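Local structure of secreted effector protein sseI (Salmonella enterica subsp. enterica serovar Typhimurium, 4G29) at residues N11-S14 with D15-A18; T136-N140 with S141-A145. The protein is a Salmonella virulence factor whose catalytic domain belongs to the cysteine protease superfamily and probably works as a hydrolase of papain-like fold. All blocks are in the same frame, centred on the assembly; numbering follows the deposited sequence.

Overall arrangement
Both contacts are turns that lead the chain into a helix, and they come in series: contact 1 (11-18) ahead of helix 18-26, contact 2 (136-145) between strand 132-138 and helix 141-147. Their centres lie 24 Å apart and their nearest atoms about 15 Å, without touching. One antiparallel sheet relates them. Contact 1 packs on its outermost strand 113-116 and on neighbouring strand 90-95, whereas contact 2 grows out of strand 132-138, which runs between 61-69 and 164-165. Contact 1 thus ties the N-terminal loop to one edge of the sheet of this domain, assigned to the papain-like dermonecrotoxin family, and contact 2 links a strand further across it to helix 42-55.

Contact 1. Residues N11-S14 with D15-A18; sequences NLTS and DIDA
A chi1 of -169° turns T13 OG1 to the side away from its own N, toward D15, while CG2, set between the backbone N and the carbonyl carbon, meets I16. I16 answers with CG1 in the same kind of position (chi1 51°), and the two side chains cross at about a right angle. D15 N donates to T13 OG1 over 3.2 Å with an N-H...O angle of 151°, moderately bent; this bond from the N two residues on makes T13 the start of an ST turn. The hydroxyl also lies beside the D15 side chain, 3.5 Å from D15 CB, and has a weak second partner in E119. Packing is tightest at the methyl: T13 CG2 stands 3.4 Å from I16 CG1, a tight carbon-carbon approach.

On the far side of the bend A18 points its methyl back at the incoming chain. A18 CB lies 3.2 Å from T13 O and 4.0 Å from L12 CB, so it packs on both backbone and side chain. The return is tightened by a backbone bond of 2.8 Å from A18 N to I16 O, which closes an inverse gamma turn centred on D17. S14 and D15 lie on the exposed outer side of the bend, whereas T13 and A18 are buried. L12, I16 and A18 all touch I114 on strand 113-116; N11 and T13 make backbone hydrogen bonds to that residue. The same D17 that centres the gamma turn is the N-cap of helix 18-26, its OD1 accepting from A20 N, and the loop ends in a side-chain-capped helix start.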
loop_
_atom_site.group_PDB
_atom_site.type_symbol
_atom_site.label_atom_id
_atom_site.label_comp_id
_atom_site.label_asym_id
_atom_site.label_seq_id
_atom_site.Cartn_x
_atom_site.Cartn_y
_atom_site.Cartn_z
ATOM N N ASN A 11 -7.396 -4.916 -11.352
ATOM C CA ASN A 11 -6.227 -4.769 -10.472
ATOM C C ASN A 11 -5.088 -4.014 -11.157
ATOM O O ASN A 11 -4.161 -3.499 -10.468
ATOM C CB ASN A 11 -5.727 -6.153 -10.040
ATOM C CG ASN A 11 -6.636 -6.827 -9.046
ATOM O OD1 ASN A 11 -7.555 -6.227 -8.500
ATOM N ND2 ASN A 11 -6.379 -8.108 -8.797
ATOM N N LEU A 12 -5.138 -3.994 -12.496
ATOM C CA LEU A 12 -4.049 -3.485 -13.317
ATOM C C LEU A 12 -4.580 -2.426 -14.256
ATOM O O LEU A 12 -5.427 -2.723 -15.081
ATOM C CB LEU A 12 -3.410 -4.625 -14.124
ATOM C CG LEU A 12 -2.775 -5.751 -13.305
ATOM C CD1 LEU A 12 -2.305 -6.920 -14.151
ATOM C CD2 LEU A 12 -1.637 -5.251 -12.446
ATOM N N THR A 13 -4.054 -1.220 -14.150
ATOM C CA THR A 13 -4.507 -0.129 -15.013
ATOM C C THR A 13 -3.991 -0.266 -16.438
ATOM O O THR A 13 -2.968 -0.914 -16.662
ATOM C CB THR A 13 -4.027 1.230 -14.452
ATOM O OG1 THR A 13 -4.692 2.272 -15.172
ATOM C CG2 THR A 13 -2.507 1.378 -14.559
ATOM N N SER A 14 -4.711 0.362 -17.383
ATOM C CA SER A 14 -4.345 0.411 -18.808
ATOM C C SER A 14 -3.731 1.758 -19.182
ATOM O O SER A 14 -3.144 1.879 -20.270
ATOM C CB SER A 14 -5.575 0.160 -19.693
ATOM O OG SER A 14 -5.915 -1.202 -19.600
ATOM N N ASP A 15 -3.856 2.736 -18.274
ATOM C CA ASP A 15 -3.227 4.070 -18.359
ATOM C C ASP A 15 -1.717 3.959 -18.585
ATOM O O ASP A 15 -1.116 4.814 -19.244
ATOM C CB ASP A 15 -3.434 4.885 -17.057
ATOM C CG ASP A 15 -4.886 5.345 -16.814
ATOM O OD1 ASP A 15 -5.812 5.125 -17.638
ATOM O OD2 ASP A 15 -5.094 5.961 -15.735
ATOM N N ILE A 16 -1.107 2.933 -17.987
ATOM C CA ILE A 16 0.320 2.591 -18.186
ATOM C C ILE A 16 0.331 1.116 -18.525
ATOM O O ILE A 16 -0.681 0.464 -18.338
ATOM C CB ILE A 16 1.196 2.886 -16.909
ATOM C CG1 ILE A 16 0.561 2.263 -15.673
ATOM C CG2 ILE A 16 1.423 4.432 -16.771
ATOM C CD1 ILE A 16 1.482 2.179 -14.458
ATOM N N ASP A 17 1.450 0.560 -18.987
ATOM C CA ASP A 17 1.420 -0.872 -19.334
ATOM C C ASP A 17 1.605 -1.747 -18.075
ATOM O O ASP A 17 2.612 -2.455 -17.910
ATOM C CB ASP A 17 2.400 -1.238 -20.431
ATOM C CG ASP A 17 2.012 -2.548 -21.138
ATOM O OD1 ASP A 17 1.189 -3.358 -20.592
ATOM O OD2 ASP A 17 2.528 -2.767 -22.246
ATOM N N ALA A 18 0.607 -1.689 -17.192
ATOM C CA ALA A 18 0.686 -2.404 -15.928
ATOM C C ALA A 18 0.777 -3.915 -16.099
ATOM O O ALA A 18 1.506 -4.584 -15.358
ATOM C CB ALA A 18 -0.501 -2.053 -15.030
#

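Contact 2. Residues T136-N140 with S141-A145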
loop_
_atom_site.group_PDB
_atom_site.type_symbol
_atom_site.label_atom_id
_atom_site.label_comp_id
_atom_site.label_asym_id
_atom_site.label_seq_id
_atom_site.Cartn_x
_atom_site.Cartn_y
_atom_site.Cartn_z
ATOM N N THR A 136 0.856 7.644 4.891
ATOM C CA THR A 136 1.699 8.774 4.706
ATOM C C THR A 136 2.749 8.347 3.651
ATOM O O THR A 136 3.184 7.206 3.675
ATOM C CB THR A 136 2.445 9.180 6.016
ATOM O OG1 THR A 136 1.520 9.390 7.080
ATOM C CG2 THR A 136 3.382 10.420 5.797
ATOM N N ASP A 137 3.063 9.237 2.706
ATOM C CA ASP A 137 4.177 9.058 1.771
ATOM C C ASP A 137 5.485 9.649 2.283
ATOM O O ASP A 137 5.526 10.778 2.833
ATOM C CB ASP A 137 3.818 9.644 0.392
ATOM C CG ASP A 137 2.678 8.933 -0.297
ATOM O OD1 ASP A 137 2.454 7.759 -0.036
ATOM O OD2 ASP A 137 1.987 9.571 -1.131
ATOM N N PHE A 138 6.576 8.922 2.034
ATOM C CA PHE A 138 7.910 9.266 2.525
ATOM C C PHE A 138 8.895 9.188 1.383
ATOM O O PHE A 138 8.714 8.436 0.418
ATOM C CB PHE A 138 8.341 8.278 3.618
ATOM C CG PHE A 138 7.466 8.270 4.797
ATOM C CD1 PHE A 138 7.741 9.102 5.862
ATOM C CD2 PHE A 138 6.385 7.387 4.912
ATOM C CE1 PHE A 138 6.937 9.100 6.990
ATOM C CE2 PHE A 138 5.612 7.393 6.092
ATOM C CZ PHE A 138 5.881 8.235 7.075
ATOM N N SER A 139 9.985 9.938 1.494
ATOM C CA SER A 139 11.015 9.887 0.465
ATOM C C SER A 139 11.949 8.701 0.690
ATOM O O SER A 139 12.683 8.319 -0.215
ATOM C CB SER A 139 11.797 11.213 0.462
ATOM O OG SER A 139 12.543 11.257 1.669
ATOM N N ASN A 140 11.929 8.085 1.876
ATOM C CA ASN A 140 12.904 7.055 2.222
ATOM C C ASN A 140 12.184 5.832 2.785
ATOM O O ASN A 140 11.274 5.996 3.605
ATOM C CB ASN A 140 13.906 7.642 3.234
ATOM C CG ASN A 140 14.901 6.622 3.736
ATOM O OD1 ASN A 140 14.580 5.789 4.578
ATOM N ND2 ASN A 140 16.134 6.675 3.207
ATOM N N SER A 141 12.561 4.629 2.312
ATOM C CA SER A 141 11.827 3.428 2.661
ATOM C C SER A 141 12.032 3.028 4.144
ATOM O O SER A 141 11.124 2.479 4.783
ATOM C CB SER A 141 12.182 2.259 1.776
ATOM O OG SER A 141 13.527 1.848 1.963
ATOM N N SER A 142 13.205 3.310 4.694
ATOM C CA SER A 142 13.417 2.971 6.094
ATOM C C SER A 142 12.642 3.944 7.027
ATOM O O SER A 142 12.164 3.545 8.080
ATOM C CB SER A 142 14.906 2.906 6.431
ATOM O OG SER A 142 15.459 4.181 6.423
ATOM N N ILE A 143 12.544 5.199 6.627
ATOM C CA ILE A 143 11.661 6.153 7.342
ATOM C C ILE A 143 10.203 5.698 7.357
ATOM O O ILE A 143 9.543 5.712 8.411
ATOM C CB ILE A 143 11.822 7.556 6.760
ATOM C CG1 ILE A 143 13.270 7.989 6.911
ATOM C CG2 ILE A 143 10.872 8.527 7.409
ATOM C CD1 ILE A 143 13.798 8.112 8.326
ATOM N N ALA A 144 9.726 5.252 6.195
ATOM C CA ALA A 144 8.376 4.732 6.030
ATOM C C ALA A 144 8.190 3.544 7.002
ATOM O O ALA A 144 7.225 3.492 7.749
ATOM C CB ALA A 144 8.119 4.335 4.558
ATOM N N ALA A 145 9.145 2.615 6.996
ATOM C CA ALA A 145 9.030 1.400 7.780
ATOM C C ALA A 145 8.980 1.722 9.285
ATOM O O ALA A 145 8.243 1.091 10.061
ATOM C CB ALA A 145 10.220 0.482 7.438
#
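F138 and A144 form the close-packed side of this strand-to-helix turn. A144 CA sits over one face of the F138 ring in a CH-pi contact, 3.9 Å from the ring centroid and 27° off its normal, while A144 CB approaches F138 CD2 to 3.5 Å. The I143 side chain crosses that of F138 at about a right angle and sets CG2 3.5 Å from F138 CD1. T136 CG2 lies above the opposite face, offset toward the rim as A144 CA is, so strand and helix flank the ring. N140 is the N-cap of helix 141-147: CG, anti to the backbone N (chi1 176°), brings OD1 over the first turn. I143 N donates to N140 OD1 at 2.9 Å, in the carbonyl plane on a lone pair, and S142 OG adds a second in-plane bond of 2.6 Å to the same oxygen; S142 N reaches it weakly. A144 N donates to N140 O over 3.1 Å, a bond of the helical i to i+4 kind. This cap side faces solvent, with S142 and I143 both exposed, whereas A144 on the ring side is buried. Toward the sheet, A144 rests on Y63 of strand 61-69, and S141 touches M46 and T47 of helix 42-55.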